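Local coordinates for receptor-like protein kinase ANXUR1 (Arabidopsis thaliana, PDB 6FIG) that probably acts as a cell-surface receptor-like kinase in plant reproduction, its extracellular part built from tandem malectin-like domains, at residues A[277-282]-A[333-338]; A[188-193]-A[368-373]. All blocks are in the same frame, centred on the assembly; numbering follows the deposited sequence.

Interaction 1. Residues A[277-282]-A[333-338]. With NAG (2-acetamido-2-deoxy-beta-D-glucopyranose), chain E; FUC (alpha-L-fucopyranose), chain B.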
loop_
_atom_site.group_PDB
_atom_site.type_symbol
_atom_site.label_atom_id
_atom_site.label_comp_id
_atom_site.label_asym_id
_atom_site.label_seq_id
_atom_site.Cartn_x
_atom_site.Cartn_y
_atom_site.Cartn_z
ATOM N N ASN A 277 -25.268 25.929 5.177
ATOM C CA ASN A 277 -24.298 27.029 5.348
ATOM C C ASN A 277 -22.875 26.645 4.964
ATOM O O ASN A 277 -21.907 27.187 5.513
ATOM C CB ASN A 277 -24.264 27.600 6.781
ATOM C CG ASN A 277 -25.547 28.240 7.210
ATOM O OD1 ASN A 277 -26.615 28.023 6.639
ATOM N ND2 ASN A 277 -25.435 29.070 8.237
ATOM N N PHE A 278 -22.752 25.700 4.053
ATOM C CA PHE A 278 -21.473 25.362 3.435
ATOM C C PHE A 278 -21.655 25.297 1.921
ATOM O O PHE A 278 -22.764 25.013 1.413
ATOM C CB PHE A 278 -20.953 24.001 3.895
ATOM C CG PHE A 278 -20.644 23.914 5.357
ATOM C CD1 PHE A 278 -19.413 24.355 5.838
ATOM C CD2 PHE A 278 -21.571 23.390 6.254
ATOM C CE1 PHE A 278 -19.108 24.262 7.188
ATOM C CE2 PHE A 278 -21.271 23.308 7.611
ATOM C CZ PHE A 278 -20.029 23.730 8.073
ATOM N N THR A 279 -20.562 25.552 1.213
ATOM C CA THR A 279 -20.444 25.216 -0.188
ATOM C C THR A 279 -19.976 23.778 -0.314
ATOM O O THR A 279 -19.034 23.347 0.376
ATOM C CB THR A 279 -19.450 26.153 -0.891
ATOM O OG1 THR A 279 -19.911 27.501 -0.798
ATOM C CG2 THR A 279 -19.283 25.783 -2.356
ATOM N N TYR A 280 -20.650 23.025 -1.163
ATOM C CA TYR A 280 -20.318 21.642 -1.476
ATOM C C TYR A 280 -19.818 21.503 -2.914
ATOM O O TYR A 280 -20.254 22.234 -3.813
ATOM C CB TYR A 280 -21.529 20.720 -1.296
ATOM C CG TYR A 280 -21.946 20.644 0.147
ATOM C CD1 TYR A 280 -21.481 19.610 0.954
ATOM C CD2 TYR A 280 -22.759 21.609 0.703
ATOM C CE1 TYR A 280 -21.826 19.544 2.294
ATOM C CE2 TYR A 280 -23.100 21.561 2.058
ATOM C CZ TYR A 280 -22.610 20.524 2.848
ATOM O OH TYR A 280 -22.932 20.441 4.192
ATOM N N ILE A 281 -18.904 20.562 -3.111
ATOM C CA ILE A 281 -18.434 20.193 -4.437
ATOM C C ILE A 281 -19.021 18.836 -4.732
ATOM O O ILE A 281 -18.870 17.901 -3.946
ATOM C CB ILE A 281 -16.898 20.160 -4.519
ATOM C CG1 ILE A 281 -16.360 21.571 -4.375
ATOM C CG2 ILE A 281 -16.428 19.558 -5.859
ATOM C CD1 ILE A 281 -14.866 21.622 -4.194
ATOM N N LEU A 282 -19.683 18.707 -5.885
ATOM C CA LEU A 282 -20.092 17.412 -6.402
ATOM C C LEU A 282 -19.140 17.071 -7.528
ATOM O O LEU A 282 -19.002 17.832 -8.492
ATOM C CB LEU A 282 -21.517 17.426 -6.950
ATOM C CG LEU A 282 -22.649 17.490 -5.938
ATOM C CD1 LEU A 282 -22.749 18.880 -5.312
ATOM C CD2 LEU A 282 -23.951 17.107 -6.619
ATOM N N ALA A 333 -19.894 23.193 -7.923
ATOM C CA ALA A 333 -20.021 23.734 -6.570
ATOM C C ALA A 333 -21.381 24.383 -6.360
ATOM O O ALA A 333 -21.919 25.050 -7.258
ATOM C CB ALA A 333 -18.912 24.734 -6.284
ATOM N N ILE A 334 -21.933 24.199 -5.161
ATOM C CA ILE A 334 -23.222 24.772 -4.781
ATOM C C ILE A 334 -23.188 25.177 -3.308
ATOM O O ILE A 334 -22.827 24.343 -2.467
ATOM C CB ILE A 334 -24.398 23.768 -5.034
ATOM C CG1 ILE A 334 -25.763 24.395 -4.707
ATOM C CG2 ILE A 334 -24.241 22.428 -4.346
ATOM C CD1 ILE A 334 -26.586 24.717 -5.912
ATOM N N TYR A 335 -23.597 26.415 -3.027
ATOM C CA TYR A 335 -23.820 26.858 -1.659
ATOM C C TYR A 335 -25.208 26.430 -1.234
ATOM O O TYR A 335 -26.188 26.705 -1.944
ATOM C CB TYR A 335 -23.669 28.370 -1.509
ATOM C CG TYR A 335 -23.839 28.832 -0.073
ATOM C CD1 TYR A 335 -22.922 28.460 0.912
ATOM C CD2 TYR A 335 -24.918 29.617 0.313
ATOM C CE1 TYR A 335 -23.086 28.856 2.216
ATOM C CE2 TYR A 335 -25.079 30.026 1.624
ATOM C CZ TYR A 335 -24.148 29.641 2.576
ATOM O OH TYR A 335 -24.291 30.039 3.883
ATOM N N VAL A 336 -25.309 25.748 -0.105
ATOM C CA VAL A 336 -26.590 25.370 0.462
ATOM C C VAL A 336 -26.941 26.327 1.571
ATOM O O VAL A 336 -26.327 26.299 2.629
ATOM C CB VAL A 336 -26.587 23.925 0.964
ATOM C CG1 VAL A 336 -27.928 23.592 1.638
ATOM C CG2 VAL A 336 -26.270 23.003 -0.191
ATOM N N ASP A 337 -27.972 27.134 1.311
ATOM C CA ASP A 337 -28.323 28.310 2.110
ATOM C C ASP A 337 -29.200 27.894 3.271
ATOM O O ASP A 337 -29.906 26.877 3.209
ATOM C CB ASP A 337 -29.082 29.333 1.241
ATOM C CG ASP A 337 -29.210 30.698 1.904
ATOM O OD1 ASP A 337 -30.269 30.988 2.509
ATOM O OD2 ASP A 337 -28.263 31.496 1.819
ATOM N N ALA A 338 -29.173 28.714 4.317
ATOM C CA ALA A 338 -29.939 28.475 5.534
ATOM C C ALA A 338 -31.464 28.326 5.319
ATOM O O ALA A 338 -32.117 27.650 6.112
ATOM C CB ALA A 338 -29.645 29.576 6.535
HETATM C C1 NAG E . -26.526 29.793 8.832
HETATM C C2 NAG E . -26.256 29.940 10.332
HETATM C C3 NAG E . -27.375 30.720 11.000
HETATM C C4 NAG E . -27.561 32.042 10.261
HETATM C C5 NAG E . -27.713 31.838 8.744
HETATM C C6 NAG E . -27.728 33.173 8.018
HETATM C C7 NAG E . -25.033 28.060 11.352
HETATM C C8 NAG E . -25.222 26.690 11.957
HETATM N N2 NAG E . -26.172 28.635 10.945
HETATM O O3 NAG E . -27.092 30.971 12.381
HETATM O O4 NAG E . -28.644 32.827 10.789
HETATM O O5 NAG E . -26.614 31.090 8.253
HETATM O O6 NAG E . -28.019 32.993 6.618
HETATM O O7 NAG E . -23.918 28.587 11.266
HETATM C C1 FUC B . -27.981 34.275 5.957
HETATM C C2 FUC B . -28.366 34.093 4.490
HETATM C C3 FUC B . -29.839 33.712 4.368
HETATM C C4 FUC B . -30.727 34.730 5.073
HETATM C C5 FUC B . -30.250 34.884 6.513
HETATM C C6 FUC B . -31.019 35.930 7.303
HETATM O O2 FUC B . -27.535 33.086 3.943
HETATM O O3 FUC B . -30.177 33.560 2.977
HETATM O O4 FUC B . -30.674 36.013 4.441
HETATM O O5 FUC B . -28.866 35.250 6.493
HETATM O O HOH W 1 -26.800 30.690 4.913
#
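Tyr280 and Ile334 form an antiparallel hydrogen-bonded pair between segments 277-282 and 333-338. Tyr280 N reaches Ile334 O at 2.9 Å in a nearly straight bond, and Ile334 N returns one to Tyr280 O. This is the tightly packed end. Leu282 CD1 lies 4.0 Å from Ile334 CG2, and the Tyr280 ring brings CD2 to 3.9 Å from Val336 CG2. On the opposite face of the sheet Thr279 CG2 lies 4.1 Å from Ala333 CB. The polar end of Tyr280 turns out of the contact, its OH bonded to Asp275 O.

The other end opens toward solvent and carries an N-glycan. Asn277 ND2 is bonded covalently to NAG C1. Asn277 N still bonds to Val336 O, 2.8 Å away. The exposed Tyr335 has CG anti to its backbone N (chi1 -177°), which lays the ring against the backbone of Asn277 and Phe278 and puts OH 3.3 Å from Asn277 CA. Asp337 holds the fucose with both oxygens: FUC O3 donates to OD1 at 2.6 Å and FUC O2 to OD2 at 2.8 Å. A water joins Tyr335 OH, Ala338 N and FUC O2, so protein and sugar share a polar network here.

Strand 363-372 pairs with strand 278-287 through Thr279 and Ile281. Strand 167-170 pairs with strand 327-336 at Ala333, while Ile345 of strand 344-351 packs on Tyr280, Leu282 and Val336.

Interaction 2. Residues A[188-193]-A[368-373]; sequences MFRLNV and EIFKMD. With CA (calcium ion), chain H.
A classic beta bulge marks this antiparallel pairing in the malectin-like fold: Met188 and Phe189 both face Ile369. Met188 N bonds to Ile369 O at 2.8 Å, and Phe189 N adds a weak bond to the same oxygen. Ile369 N closes the pair on Phe189 O at 2.9 Å. The Met188 chain bends twice (chi2 -63°, chi3 -68°), which carries Met188 SD across Lys371, 3.9 Å from Lys371 CE. Phe189 and Ile369 run side by side, with Phe189 CD2 4.1 Å from Ile369 CD1.

Arg190 and Glu368 also point the same way, on the other side of the sheet. Arg190 NE gives a salt bridge to Glu368 OE2 at 2.9 Å, meeting its anti side. OE2 lies in the guanidinium plane, but the two flat groups are turned 57° apart. A water links Arg190 NH2 to OE2. Farther along, Asn192 OD1 and Val193 O bind calcium, whose site is completed by Ile249, Thr252 and Asn365.

Glu125 takes Arg190 NH1 and His285 bonds to Glu368 OE1. The buried charges thus belong to a wider network, which probably offsets the cost of burying them.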
loop_
_atom_site.group_PDB
_atom_site.type_symbol
_atom_site.label_atom_id
_atom_site.label_comp_id
_atom_site.label_asym_id
_atom_site.label_seq_id
_atom_site.Cartn_x
_atom_site.Cartn_y
_atom_site.Cartn_z
ATOM N N MET A 188 -18.421 13.743 2.255
ATOM C CA MET A 188 -19.770 13.504 2.729
ATOM C C MET A 188 -20.319 12.189 2.208
ATOM O O MET A 188 -20.961 11.461 2.937
ATOM C CB MET A 188 -20.704 14.658 2.330
ATOM C CG MET A 188 -20.199 16.035 2.705
ATOM S SD MET A 188 -20.020 16.271 4.500
ATOM C CE MET A 188 -21.707 16.260 5.062
ATOM N N PHE A 189 -20.140 11.952 0.907
ATOM C CA PHE A 189 -20.625 10.742 0.231
ATOM C C PHE A 189 -19.650 10.384 -0.864
ATOM O O PHE A 189 -19.025 11.268 -1.481
ATOM C CB PHE A 189 -22.013 10.963 -0.397
ATOM C CG PHE A 189 -23.057 11.313 0.606
ATOM C CD1 PHE A 189 -23.684 10.327 1.340
ATOM C CD2 PHE A 189 -23.344 12.649 0.882
ATOM C CE1 PHE A 189 -24.583 10.644 2.308
ATOM C CE2 PHE A 189 -24.256 12.985 1.848
ATOM C CZ PHE A 189 -24.884 11.988 2.568
ATOM N N ARG A 190 -19.520 9.084 -1.085
ATOM C CA ARG A 190 -18.629 8.561 -2.103
ATOM C C ARG A 190 -19.248 7.310 -2.654
ATOM O O ARG A 190 -19.376 6.309 -1.934
ATOM C CB ARG A 190 -17.252 8.222 -1.526
ATOM C CG ARG A 190 -16.307 7.634 -2.548
ATOM C CD ARG A 190 -14.886 7.540 -2.045
ATOM N NE ARG A 190 -14.232 8.831 -1.876
ATOM C CZ ARG A 190 -13.841 9.379 -0.718
ATOM N NH1 ARG A 190 -14.134 8.814 0.442
ATOM N NH2 ARG A 190 -13.168 10.513 -0.750
ATOM N N LEU A 191 -19.677 7.372 -3.923
ATOM C CA LEU A 191 -20.514 6.340 -4.506
ATOM C C LEU A 191 -19.964 5.750 -5.785
ATOM O O LEU A 191 -19.473 6.477 -6.657
ATOM C CB LEU A 191 -21.919 6.881 -4.829
ATOM C CG LEU A 191 -22.656 7.596 -3.709
ATOM C CD1 LEU A 191 -23.995 8.085 -4.219
ATOM C CD2 LEU A 191 -22.833 6.715 -2.476
ATOM N N ASN A 192 -20.044 4.429 -5.878
ATOM C CA ASN A 192 -19.907 3.733 -7.150
ATOM C C ASN A 192 -21.302 3.648 -7.751
ATOM O O ASN A 192 -22.108 2.811 -7.350
ATOM C CB ASN A 192 -19.342 2.324 -6.944
ATOM C CG ASN A 192 -19.099 1.596 -8.239
ATOM O OD1 ASN A 192 -19.173 2.215 -9.310
ATOM N ND2 ASN A 192 -18.828 0.294 -8.168
ATOM N N VAL A 193 -21.567 4.528 -8.711
ATOM C CA VAL A 193 -22.895 4.621 -9.330
ATOM C C VAL A 193 -23.110 3.416 -10.264
ATOM O O VAL A 193 -22.312 3.153 -11.174
ATOM C CB VAL A 193 -23.103 5.985 -10.016
ATOM C CG1 VAL A 193 -24.456 6.024 -10.720
ATOM C CG2 VAL A 193 -23.042 7.101 -8.985
ATOM N N GLU A 368 -18.893 11.792 -5.889
ATOM C CA GLU A 368 -18.392 12.184 -4.572
ATOM C C GLU A 368 -18.946 13.543 -4.233
ATOM O O GLU A 368 -19.094 14.406 -5.106
ATOM C CB GLU A 368 -16.888 12.222 -4.569
ATOM C CG GLU A 368 -16.256 10.870 -4.821
ATOM C CD GLU A 368 -14.773 10.983 -5.023
ATOM O OE1 GLU A 368 -14.339 11.404 -6.113
ATOM O OE2 GLU A 368 -13.984 10.728 -4.054
ATOM N N ILE A 369 -19.252 13.743 -2.953
ATOM C CA ILE A 369 -19.737 15.021 -2.458
ATOM C C ILE A 369 -18.815 15.456 -1.328
ATOM O O ILE A 369 -18.636 14.693 -0.376
ATOM C CB ILE A 369 -21.186 14.947 -1.987
ATOM C CG1 ILE A 369 -22.072 14.485 -3.164
ATOM C CG2 ILE A 369 -21.619 16.299 -1.433
ATOM C CD1 ILE A 369 -23.521 14.341 -2.845
ATOM N N PHE A 370 -18.229 16.641 -1.469
ATOM C CA PHE A 370 -17.326 17.216 -0.449
ATOM C C PHE A 370 -17.863 18.530 0.107
ATOM O O PHE A 370 -18.357 19.370 -0.637
ATOM C CB PHE A 370 -15.979 17.508 -1.076
ATOM C CG PHE A 370 -15.330 16.307 -1.678
ATOM C CD1 PHE A 370 -14.654 15.384 -0.880
ATOM C CD2 PHE A 370 -15.393 16.088 -3.042
ATOM C CE1 PHE A 370 -14.076 14.258 -1.454
ATOM C CE2 PHE A 370 -14.808 14.965 -3.601
ATOM C CZ PHE A 370 -14.162 14.062 -2.809
ATOM N N LYS A 371 -17.772 18.695 1.421
ATOM C CA LYS A 371 -18.019 19.986 2.073
ATOM C C LYS A 371 -16.756 20.807 2.095
ATOM O O LYS A 371 -15.737 20.304 2.538
ATOM C CB LYS A 371 -18.456 19.739 3.509
ATOM C CG LYS A 371 -18.822 20.966 4.306
ATOM C CD LYS A 371 -18.902 20.635 5.792
ATOM C CE LYS A 371 -20.117 19.802 6.130
ATOM N NZ LYS A 371 -20.029 19.342 7.531
ATOM N N MET A 372 -16.817 22.056 1.678
ATOM C CA MET A 372 -15.686 22.964 1.791
ATOM C C MET A 372 -15.731 23.672 3.136
ATOM O O MET A 372 -16.814 24.001 3.638
ATOM C CB MET A 372 -15.739 24.023 0.691
ATOM C CG MET A 372 -15.722 23.447 -0.700
ATOM S SD MET A 372 -15.584 24.726 -1.955
ATOM C CE MET A 372 -13.906 25.292 -1.691
ATOM N N ASP A 373 -14.561 23.943 3.713
ATOM C CA ASP A 373 -14.516 24.685 4.963
ATOM C C ASP A 373 -14.912 26.155 4.786
ATOM O O ASP A 373 -14.668 26.765 3.740
ATOM C CB ASP A 373 -13.176 24.524 5.727
ATOM C CG ASP A 373 -11.935 25.088 4.993
ATOM O OD1 ASP A 373 -11.813 25.011 3.744
ATOM O OD2 ASP A 373 -11.011 25.545 5.726
HETATM CA CA CA H . -19.827 2.900 -11.425
HETATM O O HOH W 2 -11.512 11.174 -3.228
#

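In the fold
Interaction 1 is nested inside the chain loop closed by interaction 2. Strands 278-287 and 363-372 join them as neighbours: Ile281 N lies 2.8 Å from Phe370 O, and Met372 N lies 2.9 Å from Thr279 O, both probable hydrogen bonds. Phe278 also makes a cation-pi contact with Lys371. The centres are about 12 Å apart. Interaction 2 is buried near the middle of the chain, its charged groups are held by salt bridges, a histidine and a water, and its far end binds calcium. Interaction 1 lies farther out and is only partly buried. It passes from apolar strand packing to a glycosylated surface, where sugar hydroxyls and water meet the protein's polar groups.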